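Local coordinates for protein peptidase (Pseudomonas aeruginosa, PDB 5LOX) that probably hydrolyses peptide bonds as an ancestral proteasome-type subunit of the N-terminal nucleophile hydrolase clan, and packs into a helical complex of many subunits, at residues V4-A9 with R157-D162; S78-T83 with A123-Y128; S108-V113 with L143-S148; G114-G119 with D198-P203; L190-Y195 with E204-T209. The protein carries 3 engineered substitutions. One frame throughout, in Å; residues are numbered along the deposited sequence.

Contact 1: residues V4-A9 with R157-D162; sequences VAMHLA and RNLTFD
At the end of strand 2-8, in one of the two sheets of the proteasome-type sandwich, Ala9 and Leu8 meet Phe161 of the loop that leaves helix 152-158. A single backbone hydrogen bond ties the two: Ala9 N donates to Phe161 O over 2.8 Å, nearly straight at 168°. Phe161 also lays its ring over the strand end. With CG anti to the backbone N (chi1 -171°), the ring of Phe161 folds across the peptide, and Ala9 N sits 3.5 Å above the ring plane, over its centre. Ala9 suits this place because its small CB fits beside the ring, 3.9 Å from CE2 of Phe161. On the other flank the edge of Phe161 is turned to the face of His7, a T-shaped pair with planes 83° apart and centroids 5.8 Å from each other. Deeper in, the chains are aliphatic: CG of the selenomethionine Met6 lies 3.7 Å from CD2 of Leu159. Leu8 CD2 rests near Thr160 O, and both Leu8 and Leu159 also pack on Ala168 of helix 165-182. Ala9 O is taken up by Arg197. The chemistry thus changes along the contact, from apolar contacts against helix 165-182 to an aromatic lid over the strand end, where one backbone bond joins loop to strand and the ring, covering one side of that peptide, probably limits its access to water.

Contact 2: residues S78-T83 with A123-Y128; sequences SVYDAT and ALYSIY
The ring of Tyr125 lies across the first turn of helix 79-97, with Val79 CG1 at its edge, 3.7 Å from CE1, while Thr83 OG1 and Tyr80 CD2 approach it obliquely. The ring of Tyr80 in turn receives Tyr125 OH at its edge, near its plane. The two tyrosines cross at about a right angle, planes 84° apart and centroids 5.8 Å from each other. The phenol oxygen of Tyr125 comes within 3.5 Å of Tyr80 CB. Thr83 uses both branches. Its OG1, set beside the backbone N (chi1 -59°), donates to Val79 O over 3.1 Å, so the polar branch is satisfied within the helix although it also lies against the Tyr125 ring; Val79 O accepts from Thr83 N as well. Its CG2 slides past Ile127, 3.6 Å from CG1. Small Ala123 lets the helix start come close, its CB 4.0 Å from Val79 CB. Ser78 is the N-cap, its OG accepting from Asp81 N. Helix 79-83 and strand 123-127 run almost parallel, 20° apart with axes 8.7 Å from each other, as an outer helix layer does on a sheet of the alpha-beta-beta-alpha sandwich. Strand 133-135 lies alongside, its Phe133 meeting Tyr80 edge-to-face and packing on Thr83 and Ile127, and Val113 of strand 109-117 also packs on Thr83 and Ile127.

Contact 3: residues S108-V113 with L143-S148; sequences SCSFMV and LQLGES. Engineered in segment 108-113: Met112 (natural residue Leu).
Met112 and Leu145 meet head-on, Leu145 CD1 lying against the shaft of Met112, 3.6 Å from its CG, and Leu145 CG 3.9 Å from Met112 CE. Met112 is an engineered selenomethionine in place of the natural leucine; its chain bends at the third torsion (chi3 -93°), which turns the methyl group back over the opposite strand. There CE lies 3.5 Å from Leu143 O, while SE passes obliquely by Leu143, 3.7 Å from its CB. Leu145 spreads its two branches along the first strand: CD1 touches the backbone at Phe111 C, and CD2 rests 3.9 Å from Ser110 CB, where a small side chain leaves it room. No hydrogen bond links the segments. Strands 109-113 and 143-146 belong to different sheets, and their axes pass 7.8 Å apart at 150°. This is the face-to-face packing at the middle of the four-layer alpha-beta-beta-alpha sandwich of proteasome subunits, where branched leucines such as Leu145 fill the interface without needing polar partners. Around this first shell, Cys3 of strand 2-8 packs on both Met112 and Leu145, with Ala5 beside Met112 and Ala49 of strand 42-50 beside Leu145. Phe111 points the other way, onto Val86 and Thr90 of helix 79-97. Farther out, Gln144 hydrogen-bonds Tyr2 OH through NE2. After Gly146, whose positive phi suits glycine, comes an inverse gamma turn centred on Glu147, whose carboxylate forms a salt bridge with Lys149 of a neighbouring subunit.

Contact 4: residues G114-G119 with D198-P203; sequences GGQIAG and DSLILP
The amide of Gln116 grips Asp198 twice, and this is the tight, polar part of the contact. Gln116 OE1 accepts from Asp198 N over 2.8 Å, the donor lying in the carbonyl plane on a lone pair. Gln116 NE2 donates to Asp198 OD1 over 3.0 Å at 160°, the oxygen lying near the amide plane. A glutamine fits because one flat group serves both the N-H and the carboxylate of a single residue, although amide and carboxylate planes differ by 36°. The extended chain, CG anti to the backbone N (chi1 -177°), carries the amide out to the loop. Both amide atoms have a second partner, OE1 in Tyr195 OH and NE2 in Gly120 O, which fixes the rotation of this buried group. The other side is looser. The side chain of Leu200 crosses that of Gln116 at about a right angle, Leu200 CD2 4.0 Å from Gln116 CG, and its CD1 lies 4.1 Å from the CB of exposed Ala118; Asp198 itself is largely solvent-exposed. Leu200 N bonds to Tyr195 OH as well. The arrangement is that of a long connection in a beta hairpin, between strands 190-196 and 206-208, fastened by side-chain hydrogen bonds to strand 109-117 of the opposite sheet of the sandwich.

Contact 5: residues L190-Y195 with E204-T209; sequences LDLLVY and EGYRVT
Asp191 and Arg207 lie side by side and point the same way, so that the carboxylate meets the guanidinium side-on, the two planes 36° apart. Arg207 NE binds Asp191 OD1 over 2.9 Å, on the syn side but tilted out of the carboxylate plane, and Arg207 NH2 reaches the syn lone pair of Asp191 OD2 over 3.0 Å, nearly straight at 167°. A bend in the arginine (chi3 -74°) brings NE and NH2 round to the carboxylate. The grip on two oxygens restricts the rotation of both groups and would be expected to favour the charged aspartate, while Arg207 NH1 makes a salt bridge with Asp139 of a neighbouring subunit. On the opposite face of the sheet the partners are mainly apolar. Leu192 crosses Val208 obliquely, CD1 3.6 Å from CG2, and Leu190 CB faces Val208 CB at 4.0 Å. These residues belong to an antiparallel hairpin of strands 190-196 and 206-208: Asp191 and Arg207 form a non-hydrogen-bonded pair whose side chains lie on the same face and join there, whereas Leu190 with Val208 and Leu192 with Tyr206 are hydrogen-bonded pairs, as in Val208 N to Leu190 O and Leu192 N to Tyr206 O, each 2.8 Å. At the entry to the second strand Gly205 has a positive phi, which favours glycine, and lies close against Leu192 O. Leu192 CD1 approaches the Tyr206 ring obliquely, 4.3 Å from CD2. That ring stacks on Tyr240 of another subunit, which also packs on Leu192 and Val208, and its hydroxyl bonds to Asp212 OD1.

Contacts 2, 3 and 4 share the sheet of strand 109-117, and contacts 1 and 5 belong to the sheet facing it; contacts 3 and 4 bridge the two. Strand 109-117 pairs with 123-127, through Tyr125 N to Val113 O at 2.7 Å and Ile127 N to Phe111 O at 2.8 Å between contacts 2 and 3, and Ala123 N to Gly115 O at 2.9 Å between contacts 2 and 4. Contact 1 joins contact 3 through Ala5 O and Leu143 N, 2.9 Å apart. Contacts 4 and 5, centres about 17 Å apart, meet at Tyr195 OH, 2.6 Å from Gln116 OE1. Segments of contacts 1 and 5 also touch the second subunit, consistent with a place at subunit interfaces of the helical assembly.

Contact 1: residues V4-A9 with R157-D162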
# COMPACT_ATOMS: atom_id res chain seq x y z
N VAL A 4 65.28 77.47 37.16
CA VAL A 4 66.29 78.18 36.38
C VAL A 4 67.14 78.97 37.32
O VAL A 4 66.63 79.54 38.28
CB VAL A 4 65.72 79.25 35.43
CG1 VAL A 4 66.63 79.38 34.24
CG2 VAL A 4 64.36 78.88 34.93
N ALA A 5 68.42 79.07 36.99
CA ALA A 5 69.33 79.95 37.70
C ALA A 5 70.29 80.57 36.72
O ALA A 5 70.65 79.93 35.73
CB ALA A 5 70.10 79.19 38.74
N MSE A 6 70.63 81.83 36.96
CA MSE A 6 71.47 82.56 36.07
C MSE A 6 72.55 83.20 36.85
O MSE A 6 72.31 83.76 37.90
CB MSE A 6 70.66 83.67 35.42
CG MSE A 6 69.60 83.04 34.54
SE MSE A 6 68.00 84.15 34.56
CE MSE A 6 66.77 83.00 33.60
N HIS A 7 73.75 83.18 36.29
CA HIS A 7 74.90 83.88 36.87
C HIS A 7 75.40 84.89 35.85
O HIS A 7 75.94 84.52 34.80
CB HIS A 7 76.00 82.89 37.24
CG HIS A 7 77.28 83.53 37.70
ND1 HIS A 7 77.34 84.78 38.27
CD2 HIS A 7 78.55 83.06 37.69
CE1 HIS A 7 78.59 85.07 38.58
NE2 HIS A 7 79.34 84.03 38.25
N LEU A 8 75.18 86.16 36.21
CA LEU A 8 75.38 87.30 35.32
C LEU A 8 76.37 88.27 35.91
O LEU A 8 76.74 88.18 37.09
CB LEU A 8 74.04 88.01 35.11
CG LEU A 8 72.89 87.10 34.70
CD1 LEU A 8 71.58 87.81 34.86
CD2 LEU A 8 73.05 86.65 33.26
N ALA A 9 76.78 89.21 35.08
CA ALA A 9 77.76 90.20 35.48
C ALA A 9 77.35 90.85 36.79
O ALA A 9 78.19 90.99 37.68
CB ALA A 9 77.95 91.24 34.39
N ARG A 157 67.83 82.64 23.22
CA ARG A 157 67.77 83.80 22.31
C ARG A 157 68.25 85.09 22.92
O ARG A 157 68.90 85.86 22.25
CB ARG A 157 66.34 84.03 21.83
CG ARG A 157 65.84 82.99 20.84
CD ARG A 157 64.38 83.24 20.50
NE ARG A 157 64.15 83.23 19.06
CZ ARG A 157 63.38 82.38 18.41
NH1 ARG A 157 62.71 81.44 19.06
NH2 ARG A 157 63.26 82.47 17.10
N ASN A 158 67.91 85.35 24.17
CA ASN A 158 68.02 86.69 24.73
C ASN A 158 69.00 86.86 25.85
O ASN A 158 69.55 87.92 26.03
CB ASN A 158 66.63 87.15 25.18
CG ASN A 158 65.63 87.23 24.01
OD1 ASN A 158 64.80 86.34 23.84
ND2 ASN A 158 65.79 88.24 23.14
N LEU A 159 69.25 85.80 26.58
CA LEU A 159 70.07 85.92 27.77
C LEU A 159 71.55 85.85 27.44
O LEU A 159 71.98 85.01 26.65
CB LEU A 159 69.70 84.81 28.73
CG LEU A 159 70.09 85.15 30.14
CD1 LEU A 159 69.18 86.22 30.69
CD2 LEU A 159 69.95 83.91 30.98
N THR A 160 72.33 86.72 28.05
CA THR A 160 73.80 86.65 28.01
C THR A 160 74.37 87.11 29.35
O THR A 160 73.67 87.63 30.18
CB THR A 160 74.42 87.57 26.95
OG1 THR A 160 74.51 88.89 27.47
CG2 THR A 160 73.62 87.56 25.66
N PHE A 161 75.66 86.90 29.55
CA PHE A 161 76.30 87.22 30.82
C PHE A 161 76.03 88.66 31.22
O PHE A 161 75.89 88.96 32.40
CB PHE A 161 77.81 86.99 30.73
CG PHE A 161 78.51 87.10 32.04
CD1 PHE A 161 78.19 86.24 33.09
CD2 PHE A 161 79.48 88.06 32.25
CE1 PHE A 161 78.83 86.35 34.32
CE2 PHE A 161 80.12 88.17 33.48
CZ PHE A 161 79.79 87.31 34.51
N ASP A 162 75.98 89.54 30.23
CA ASP A 162 75.81 90.98 30.46
C ASP A 162 74.37 91.43 30.63
O ASP A 162 74.14 92.60 30.89
CB ASP A 162 76.48 91.75 29.33
CG ASP A 162 78.00 91.60 29.34
OD1 ASP A 162 78.61 91.72 30.42
OD2 ASP A 162 78.56 91.30 28.27

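Contact 2: residues S78-T83 with A123-Y128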
# COMPACT_ATOMS: atom_id res chain seq x y z
N SER A 78 84.02 77.95 50.11
CA SER A 78 83.71 78.43 48.75
C SER A 78 82.40 77.85 48.21
O SER A 78 81.90 76.84 48.71
CB SER A 78 84.80 78.02 47.80
OG SER A 78 84.71 76.63 47.55
N VAL A 79 81.82 78.51 47.22
CA VAL A 79 80.55 78.03 46.64
C VAL A 79 80.76 76.65 46.05
O VAL A 79 79.90 75.79 46.16
CB VAL A 79 80.00 78.98 45.56
CG1 VAL A 79 78.74 78.42 44.95
CG2 VAL A 79 79.69 80.35 46.16
N TYR A 80 81.92 76.43 45.46
CA TYR A 80 82.30 75.10 45.03
C TYR A 80 82.11 74.08 46.15
O TYR A 80 81.40 73.09 45.98
CB TYR A 80 83.75 75.10 44.57
CG TYR A 80 84.21 73.77 44.01
CD1 TYR A 80 84.64 72.74 44.85
CD2 TYR A 80 84.22 73.55 42.64
CE1 TYR A 80 85.07 71.54 44.34
CE2 TYR A 80 84.67 72.36 42.12
CZ TYR A 80 85.09 71.36 42.98
OH TYR A 80 85.54 70.18 42.47
N ASP A 81 82.76 74.31 47.29
CA ASP A 81 82.71 73.36 48.42
C ASP A 81 81.30 73.19 48.97
O ASP A 81 80.97 72.14 49.50
CB ASP A 81 83.65 73.80 49.53
CG ASP A 81 85.11 73.65 49.17
OD1 ASP A 81 85.47 72.66 48.51
OD2 ASP A 81 85.92 74.52 49.55
N ALA A 82 80.49 74.24 48.85
CA ALA A 82 79.09 74.14 49.23
C ALA A 82 78.40 73.13 48.34
O ALA A 82 77.65 72.27 48.81
CB ALA A 82 78.41 75.50 49.11
N THR A 83 78.62 73.27 47.04
CA THR A 83 78.02 72.38 46.05
C THR A 83 78.44 70.96 46.37
O THR A 83 77.64 70.04 46.34
CB THR A 83 78.47 72.77 44.62
OG1 THR A 83 78.09 74.13 44.34
CG2 THR A 83 77.86 71.86 43.60
N ALA A 123 79.08 82.57 42.35
CA ALA A 123 79.16 81.38 41.48
C ALA A 123 77.85 80.57 41.48
O ALA A 123 76.96 80.80 42.30
CB ALA A 123 80.31 80.51 41.91
N LEU A 124 77.72 79.69 40.49
CA LEU A 124 76.50 78.91 40.31
C LEU A 124 76.85 77.55 39.76
O LEU A 124 77.49 77.45 38.71
CB LEU A 124 75.54 79.61 39.33
CG LEU A 124 74.33 78.84 38.85
CD1 LEU A 124 73.45 78.52 40.03
CD2 LEU A 124 73.53 79.66 37.85
N TYR A 125 76.39 76.51 40.42
CA TYR A 125 76.62 75.13 39.95
C TYR A 125 75.31 74.40 39.76
O TYR A 125 74.29 74.75 40.37
CB TYR A 125 77.48 74.38 40.96
CG TYR A 125 78.86 74.95 41.13
CD1 TYR A 125 79.03 76.12 41.87
CD2 TYR A 125 79.98 74.34 40.56
CE1 TYR A 125 80.29 76.68 42.04
CE2 TYR A 125 81.24 74.87 40.72
CZ TYR A 125 81.40 76.04 41.46
OH TYR A 125 82.64 76.62 41.67
N SER A 126 75.35 73.34 38.96
CA SER A 126 74.23 72.41 38.87
C SER A 126 74.74 71.01 39.16
O SER A 126 75.75 70.60 38.60
CB SER A 126 73.60 72.47 37.50
OG SER A 126 72.80 71.33 37.26
N ILE A 127 74.06 70.28 40.03
CA ILE A 127 74.42 68.92 40.38
C ILE A 127 73.48 67.97 39.66
O ILE A 127 72.28 68.13 39.71
CB ILE A 127 74.31 68.66 41.89
CG1 ILE A 127 75.11 69.70 42.68
CG2 ILE A 127 74.80 67.26 42.23
CD1 ILE A 127 74.96 69.60 44.18
N TYR A 128 74.04 66.97 39.01
CA TYR A 128 73.24 66.01 38.26
C TYR A 128 72.75 64.87 39.15
O TYR A 128 73.24 64.69 40.28
CB TYR A 128 74.07 65.45 37.12
CG TYR A 128 74.33 66.45 36.02
CD1 TYR A 128 73.32 67.30 35.57
CD2 TYR A 128 75.59 66.51 35.41
CE1 TYR A 128 73.55 68.20 34.56
CE2 TYR A 128 75.83 67.41 34.39
CZ TYR A 128 74.80 68.26 33.97
OH TYR A 128 75.02 69.16 32.96

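Contact 3: residues S108-V113 with L143-S148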
# COMPACT_ATOMS: atom_id res chain seq x y z
N SER A 108 66.24 59.40 42.55
CA SER A 108 67.28 60.38 42.20
C SER A 108 66.74 61.78 42.20
O SER A 108 65.55 62.00 41.95
CB SER A 108 67.88 60.07 40.84
OG SER A 108 66.86 59.97 39.87
N CYS A 109 67.62 62.73 42.47
CA CYS A 109 67.27 64.12 42.27
C CYS A 109 68.48 64.96 41.93
O CYS A 109 69.62 64.57 42.18
CB CYS A 109 66.55 64.69 43.51
SG CYS A 109 67.53 64.58 45.00
N SER A 110 68.19 66.18 41.50
CA SER A 110 69.18 67.14 41.08
C SER A 110 69.00 68.46 41.79
O SER A 110 67.94 68.75 42.33
CB SER A 110 69.06 67.31 39.58
OG SER A 110 67.70 67.19 39.21
N PHE A 111 70.05 69.26 41.78
CA PHE A 111 70.09 70.50 42.55
C PHE A 111 70.80 71.58 41.80
O PHE A 111 71.66 71.30 40.99
CB PHE A 111 70.88 70.27 43.83
CG PHE A 111 70.28 69.28 44.75
CD1 PHE A 111 69.40 69.69 45.73
CD2 PHE A 111 70.62 67.95 44.67
CE1 PHE A 111 68.85 68.78 46.61
CE2 PHE A 111 70.09 67.04 45.55
CZ PHE A 111 69.20 67.45 46.53
N MSE A 112 70.50 72.84 42.13
CA MSE A 112 71.42 73.96 41.79
C MSE A 112 71.85 74.62 43.07
O MSE A 112 71.08 74.71 44.02
CB MSE A 112 70.85 75.01 40.83
CG MSE A 112 70.46 74.23 39.60
SE MSE A 112 70.29 75.38 38.06
CE MSE A 112 68.38 75.72 38.27
N VAL A 113 73.12 74.99 43.12
CA VAL A 113 73.69 75.63 44.26
C VAL A 113 74.40 76.85 43.73
O VAL A 113 75.30 76.74 42.93
CB VAL A 113 74.72 74.73 44.95
CG1 VAL A 113 75.32 75.45 46.14
CG2 VAL A 113 74.07 73.43 45.38
N LEU A 143 71.43 77.86 33.80
CA LEU A 143 71.27 76.42 33.97
C LEU A 143 69.85 76.10 34.40
O LEU A 143 69.21 76.89 35.07
CB LEU A 143 72.24 75.91 35.01
CG LEU A 143 73.71 76.14 34.66
CD1 LEU A 143 74.61 75.77 35.82
CD2 LEU A 143 74.13 75.34 33.44
N GLN A 144 69.35 74.95 33.99
CA GLN A 144 67.96 74.58 34.24
C GLN A 144 67.85 73.21 34.86
O GLN A 144 68.71 72.37 34.70
CB GLN A 144 67.17 74.55 32.93
CG GLN A 144 67.26 75.82 32.10
CD GLN A 144 66.60 75.63 30.75
OE1 GLN A 144 67.17 74.97 29.86
NE2 GLN A 144 65.39 76.16 30.60
N LEU A 145 66.77 73.01 35.60
CA LEU A 145 66.47 71.70 36.12
C LEU A 145 65.06 71.42 35.79
O LEU A 145 64.25 72.32 35.60
CB LEU A 145 66.57 71.67 37.64
CG LEU A 145 67.93 71.89 38.27
CD1 LEU A 145 67.74 71.83 39.78
CD2 LEU A 145 68.92 70.83 37.82
N GLY A 146 64.73 70.15 35.80
CA GLY A 146 63.36 69.74 35.62
C GLY A 146 62.97 69.79 34.17
O GLY A 146 63.77 69.49 33.28
N GLU A 147 61.73 70.18 33.97
CA GLU A 147 61.07 70.15 32.70
C GLU A 147 61.37 71.48 31.98
O GLU A 147 60.58 72.44 32.02
CB GLU A 147 59.59 69.93 32.96
CG GLU A 147 58.85 69.32 31.82
CD GLU A 147 58.96 67.82 31.76
OE1 GLU A 147 59.39 67.28 30.73
OE2 GLU A 147 58.58 67.15 32.72
N SER A 148 62.51 71.52 31.30
CA SER A 148 63.11 72.77 30.87
C SER A 148 63.21 73.04 29.38
O SER A 148 63.54 74.16 28.98
CB SER A 148 64.52 72.85 31.43
OG SER A 148 65.20 71.68 31.10

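Contact 4: residues G114-G119 with D198-P203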
# COMPACT_ATOMS: atom_id res chain seq x y z
N GLY A 114 74.00 78.02 44.21
CA GLY A 114 74.63 79.25 43.80
C GLY A 114 74.66 80.26 44.92
O GLY A 114 73.96 80.12 45.92
N GLY A 115 75.49 81.27 44.76
CA GLY A 115 75.57 82.31 45.77
C GLY A 115 76.92 82.98 45.80
O GLY A 115 77.65 82.95 44.81
N GLN A 116 77.26 83.59 46.93
CA GLN A 116 78.53 84.27 47.09
C GLN A 116 79.00 84.21 48.52
O GLN A 116 78.24 84.46 49.45
CB GLN A 116 78.40 85.73 46.68
CG GLN A 116 79.72 86.47 46.77
CD GLN A 116 79.70 87.82 46.10
OE1 GLN A 116 78.67 88.50 46.05
NE2 GLN A 116 80.84 88.21 45.56
N ILE A 117 80.28 83.93 48.67
CA ILE A 117 80.93 83.95 49.98
C ILE A 117 81.94 85.09 49.98
O ILE A 117 82.62 85.30 48.99
CB ILE A 117 81.61 82.60 50.24
CG1 ILE A 117 80.53 81.55 50.52
CG2 ILE A 117 82.58 82.69 51.39
CD1 ILE A 117 81.04 80.13 50.56
N ALA A 118 82.01 85.82 51.09
CA ALA A 118 82.89 86.97 51.24
C ALA A 118 84.28 86.66 50.74
O ALA A 118 84.85 85.64 51.13
CB ALA A 118 82.98 87.38 52.69
N GLY A 119 84.79 87.51 49.86
CA GLY A 119 86.17 87.40 49.41
C GLY A 119 86.34 86.63 48.13
O GLY A 119 87.45 86.44 47.67
N ASP A 198 78.27 91.18 45.27
CA ASP A 198 79.02 91.86 46.35
C ASP A 198 78.15 92.47 47.43
O ASP A 198 78.68 93.06 48.35
CB ASP A 198 80.03 92.91 45.83
CG ASP A 198 81.13 92.32 44.94
OD1 ASP A 198 81.20 91.08 44.79
OD2 ASP A 198 81.91 93.10 44.35
N SER A 199 76.83 92.35 47.34
CA SER A 199 75.96 92.89 48.38
C SER A 199 76.11 92.13 49.69
O SER A 199 75.97 92.71 50.76
CB SER A 199 74.49 92.88 47.91
OG SER A 199 73.96 91.56 47.79
N LEU A 200 76.35 90.82 49.61
CA LEU A 200 76.44 89.93 50.78
C LEU A 200 75.28 90.06 51.78
O LEU A 200 75.49 89.95 52.98
CB LEU A 200 77.77 90.14 51.50
CG LEU A 200 79.01 89.85 50.66
CD1 LEU A 200 80.28 90.22 51.43
CD2 LEU A 200 79.06 88.39 50.24
N ILE A 201 74.06 90.28 51.27
CA ILE A 201 72.84 90.31 52.08
C ILE A 201 71.97 89.14 51.67
O ILE A 201 72.15 88.58 50.59
CB ILE A 201 72.05 91.63 51.92
CG1 ILE A 201 71.45 91.76 50.51
CG2 ILE A 201 72.95 92.83 52.25
CD1 ILE A 201 70.67 93.04 50.26
N LEU A 202 71.02 88.77 52.52
CA LEU A 202 70.08 87.69 52.20
C LEU A 202 68.79 88.30 51.72
O LEU A 202 67.97 88.68 52.53
CB LEU A 202 69.80 86.84 53.44
CG LEU A 202 70.87 85.83 53.88
CD1 LEU A 202 72.05 86.50 54.56
CD2 LEU A 202 70.23 84.80 54.82
N PRO A 203 68.59 88.38 50.41
CA PRO A 203 67.33 88.94 49.93
C PRO A 203 66.14 88.14 50.39
O PRO A 203 66.26 86.94 50.58
CB PRO A 203 67.44 88.83 48.40
CG PRO A 203 68.85 88.46 48.12
CD PRO A 203 69.33 87.73 49.33

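Contact 5: residues L190-Y195 with E204-T209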
# COMPACT_ATOMS: atom_id res chain seq x y z
N LEU A 190 55.24 80.41 41.90
CA LEU A 190 56.67 80.45 41.66
C LEU A 190 57.38 81.15 42.79
O LEU A 190 56.80 81.97 43.49
CB LEU A 190 56.97 81.23 40.39
CG LEU A 190 56.12 80.91 39.17
CD1 LEU A 190 56.67 81.69 37.99
CD2 LEU A 190 56.14 79.43 38.88
N ASP A 191 58.66 80.85 42.93
CA ASP A 191 59.49 81.48 43.95
C ASP A 191 60.71 82.07 43.26
O ASP A 191 61.39 81.38 42.50
CB ASP A 191 59.90 80.45 45.00
CG ASP A 191 58.72 79.97 45.87
OD1 ASP A 191 58.10 80.84 46.55
OD2 ASP A 191 58.41 78.74 45.85
N LEU A 192 60.96 83.37 43.49
CA LEU A 192 62.08 84.07 42.85
C LEU A 192 63.02 84.58 43.88
O LEU A 192 62.61 84.91 45.00
CB LEU A 192 61.58 85.28 42.08
CG LEU A 192 60.29 85.10 41.31
CD1 LEU A 192 59.83 86.43 40.76
CD2 LEU A 192 60.50 84.11 40.18
N LEU A 193 64.26 84.74 43.48
CA LEU A 193 65.23 85.45 44.30
C LEU A 193 66.28 86.09 43.43
O LEU A 193 66.82 85.47 42.53
CB LEU A 193 65.90 84.51 45.27
CG LEU A 193 66.81 85.19 46.28
CD1 LEU A 193 66.71 84.52 47.63
CD2 LEU A 193 68.25 85.20 45.81
N VAL A 194 66.53 87.38 43.68
CA VAL A 194 67.55 88.14 42.95
C VAL A 194 68.62 88.54 43.94
O VAL A 194 68.32 89.05 45.00
CB VAL A 194 66.92 89.41 42.34
CG1 VAL A 194 68.01 90.29 41.77
CG2 VAL A 194 65.90 89.04 41.27
N TYR A 195 69.89 88.32 43.58
CA TYR A 195 71.01 88.67 44.47
C TYR A 195 71.99 89.55 43.76
O TYR A 195 72.40 89.23 42.65
CB TYR A 195 71.74 87.43 44.92
CG TYR A 195 73.03 87.75 45.62
CD1 TYR A 195 73.04 88.16 46.95
CD2 TYR A 195 74.24 87.63 44.98
CE1 TYR A 195 74.23 88.44 47.61
CE2 TYR A 195 75.43 87.91 45.62
CZ TYR A 195 75.42 88.33 46.94
OH TYR A 195 76.60 88.64 47.57
N GLU A 204 64.99 88.78 50.55
CA GLU A 204 63.85 88.05 51.06
C GLU A 204 63.26 87.15 49.98
O GLU A 204 62.67 86.13 50.29
CB GLU A 204 62.80 88.97 51.67
CG GLU A 204 63.04 89.17 53.16
CD GLU A 204 61.90 89.88 53.86
OE1 GLU A 204 60.73 89.55 53.59
OE2 GLU A 204 62.19 90.75 54.70
N GLY A 205 63.45 87.51 48.72
CA GLY A 205 62.89 86.73 47.63
C GLY A 205 61.40 87.05 47.55
O GLY A 205 60.90 87.82 48.34
N TYR A 206 60.70 86.47 46.58
CA TYR A 206 59.34 86.84 46.31
C TYR A 206 58.58 85.69 45.70
O TYR A 206 59.10 84.93 44.89
CB TYR A 206 59.33 88.02 45.35
CG TYR A 206 57.94 88.51 44.97
CD1 TYR A 206 57.30 89.50 45.69
CD2 TYR A 206 57.28 88.00 43.83
CE1 TYR A 206 56.06 89.96 45.32
CE2 TYR A 206 56.02 88.45 43.47
CZ TYR A 206 55.43 89.44 44.22
OH TYR A 206 54.21 89.92 43.83
N ARG A 207 57.32 85.58 46.08
CA ARG A 207 56.48 84.51 45.56
C ARG A 207 55.42 85.03 44.60
O ARG A 207 54.62 85.90 44.92
CB ARG A 207 55.84 83.72 46.72
CG ARG A 207 54.66 82.86 46.29
CD ARG A 207 54.33 81.77 47.30
NE ARG A 207 55.31 80.70 47.26
CZ ARG A 207 55.21 79.58 47.96
NH1 ARG A 207 54.16 79.38 48.72
NH2 ARG A 207 56.16 78.65 47.89
N VAL A 208 55.38 84.41 43.44
CA VAL A 208 54.41 84.78 42.44
C VAL A 208 53.22 83.84 42.47
O VAL A 208 53.33 82.69 42.08
CB VAL A 208 55.03 84.69 41.01
CG1 VAL A 208 54.02 85.17 39.98
CG2 VAL A 208 56.33 85.48 40.93
N THR A 209 52.07 84.36 42.88
CA THR A 209 50.86 83.54 42.87
C THR A 209 50.04 83.71 41.59
O THR A 209 50.26 84.61 40.82
CB THR A 209 49.96 83.82 44.10
OG1 THR A 209 49.36 85.10 43.96
CG2 THR A 209 50.77 83.77 45.38